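Local atomic coordinates of agarase (Microbulbifer thermotolerans, PDB entry 3WZ1), a protein that cleaves the beta-1,4-galactosidic linkages of agarose from within the chain, as an endo-type enzyme giving mainly neoagarotetraose, here represented by its catalytic domain. Residues Tyr136-Arg140 / Pro141-Trp145. Sequence-based numbering, arbitrary orientation.
Sequences YGSDR and PGQEW
R140 to Q143 form a type II beta turn, closed by the amide of Q143, whose N lies 3.0 Å from O of R140. P141 suits the second position because its ring holds phi close to the value this position calls for (here -57°), and G142 the third because its phi is positive (92°), where a CB would press against the preceding carbonyl oxygen. Beside the turn, CG of Q143 packs at 3.8 Å against CB of R140, and its CB lies 3.5 Å from O of R140. The glutamine chain then bends at chi2 (-58°), and its OE1 accepts a hydrogen bond from R244. R140 instead runs extended away from the turn, its NE in a salt bridge with E255 and its NH2 bonded to the carbonyl of T250. Just upstream, S138 makes an ST turn: its OG accepts a hydrogen bond from the amide of R140, N to OG 3.0 Å. E144 folds back so that OE1 accepts a hydrogen bond from the G142 amide, 2.8 Å from N, with a weak second bond to OE2. Backbone bond, S138, E144 and the P141-G142 pair thus together set this surface bend after strand 128-135, while R140 and Q143 attach it to R244, T250 and E255 of the GH16 jelly roll.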
loop_
_atom_site.group_PDB
_atom_site.type_symbol
_atom_site.label_atom_id
_atom_site.label_comp_id
_atom_site.label_asym_id
_atom_site.label_seq_id
_atom_site.Cartn_x
_atom_site.Cartn_y
_atom_site.Cartn_z
ATOM N N TYR A 136 9.083 1.733 -5.585
ATOM C CA TYR A 136 10.286 2.443 -5.150
ATOM C C TYR A 136 10.525 3.540 -6.181
ATOM O O TYR A 136 10.860 3.233 -7.344
ATOM C CB TYR A 136 11.465 1.456 -5.013
ATOM C CG TYR A 136 11.037 0.198 -4.279
ATOM C CD1 TYR A 136 10.381 -0.822 -4.964
ATOM C CD2 TYR A 136 11.231 0.038 -2.885
ATOM C CE1 TYR A 136 9.913 -1.943 -4.315
ATOM C CE2 TYR A 136 10.787 -1.100 -2.235
ATOM C CZ TYR A 136 10.110 -2.085 -2.947
ATOM O OH TYR A 136 9.635 -3.229 -2.342
ATOM N N GLY A 137 10.283 4.790 -5.803
ATOM C CA GLY A 137 10.254 5.905 -6.763
ATOM C C GLY A 137 11.583 6.506 -7.191
ATOM O O GLY A 137 11.604 7.308 -8.119
ATOM N N SER A 138 12.676 6.098 -6.542
ATOM C CA SER A 138 13.983 6.760 -6.667
ATOM C C SER A 138 14.425 7.052 -8.094
ATOM O O SER A 138 14.446 6.150 -8.926
ATOM C CB SER A 138 15.065 5.901 -6.049
ATOM O OG SER A 138 16.283 6.616 -6.104
ATOM N N ASP A 139 14.859 8.291 -8.308
ATOM C CA ASP A 139 15.483 8.714 -9.567
ATOM C C ASP A 139 17.013 8.554 -9.530
ATOM O O ASP A 139 17.704 9.090 -10.410
ATOM C CB ASP A 139 15.069 10.155 -9.920
ATOM C CG ASP A 139 15.613 11.224 -8.942
ATOM O OD1 ASP A 139 16.362 10.879 -8.006
ATOM O OD2 ASP A 139 15.246 12.418 -9.119
ATOM N N ARG A 140 17.557 7.821 -8.550
ATOM C CA ARG A 140 19.015 7.597 -8.506
ATOM C C ARG A 140 19.496 6.974 -9.800
ATOM O O ARG A 140 18.856 6.070 -10.338
ATOM C CB ARG A 140 19.410 6.622 -7.409
ATOM C CG ARG A 140 19.471 7.209 -6.014
ATOM C CD ARG A 140 19.999 6.147 -5.079
ATOM N NE ARG A 140 19.912 6.524 -3.668
ATOM C CZ ARG A 140 20.327 5.753 -2.678
ATOM N NH1 ARG A 140 20.880 4.568 -2.894
ATOM N NH2 ARG A 140 20.187 6.191 -1.432
ATOM N N PRO A 141 20.655 7.417 -10.298
ATOM C CA PRO A 141 21.243 6.628 -11.383
ATOM C C PRO A 141 21.476 5.172 -10.976
ATOM O O PRO A 141 21.997 4.908 -9.899
ATOM C CB PRO A 141 22.587 7.340 -11.654
ATOM C CG PRO A 141 22.432 8.711 -11.100
ATOM C CD PRO A 141 21.481 8.578 -9.929
ATOM N N GLY A 142 21.089 4.220 -11.828
ATOM C CA GLY A 142 21.186 2.812 -11.499
ATOM C C GLY A 142 19.936 2.212 -10.854
ATOM O O GLY A 142 19.936 1.008 -10.512
ATOM N N GLN A 143 18.931 3.070 -10.633
ATOM C CA GLN A 143 17.614 2.633 -10.120
ATOM C C GLN A 143 16.498 2.813 -11.122
ATOM O O GLN A 143 15.316 2.653 -10.768
ATOM C CB GLN A 143 17.241 3.394 -8.839
ATOM C CG GLN A 143 18.128 3.077 -7.653
ATOM C CD GLN A 143 18.120 1.612 -7.313
ATOM O OE1 GLN A 143 17.070 1.032 -7.036
ATOM N NE2 GLN A 143 19.288 0.981 -7.352
ATOM N N GLU A 144 16.839 3.100 -12.378
ATOM C CA GLU A 144 15.836 3.398 -13.373
ATOM C C GLU A 144 14.837 2.238 -13.578
ATOM O O GLU A 144 13.657 2.478 -13.790
ATOM C CB GLU A 144 16.513 3.768 -14.698
ATOM C CG GLU A 144 17.319 5.072 -14.600
ATOM C CD GLU A 144 18.771 4.906 -14.172
ATOM O OE1 GLU A 144 19.260 3.782 -13.836
ATOM O OE2 GLU A 144 19.495 5.919 -14.193
ATOM N N TRP A 145 15.314 1.007 -13.484
ATOM C CA TRP A 145 14.432 -0.146 -13.679
ATOM C C TRP A 145 13.307 -0.114 -12.640
ATOM O O TRP A 145 12.128 -0.273 -12.965
ATOM C CB TRP A 145 15.190 -1.479 -13.563
ATOM C CG TRP A 145 14.360 -2.653 -13.953
ATOM C CD1 TRP A 145 14.207 -3.160 -15.222
ATOM C CD2 TRP A 145 13.541 -3.473 -13.106
ATOM N NE1 TRP A 145 13.372 -4.227 -15.208
ATOM C CE2 TRP A 145 12.940 -4.448 -13.926
ATOM C CE3 TRP A 145 13.269 -3.492 -11.729
ATOM C CZ2 TRP A 145 12.077 -5.412 -13.422
ATOM C CZ3 TRP A 145 12.417 -4.469 -11.241
ATOM C CH2 TRP A 145 11.835 -5.407 -12.079
#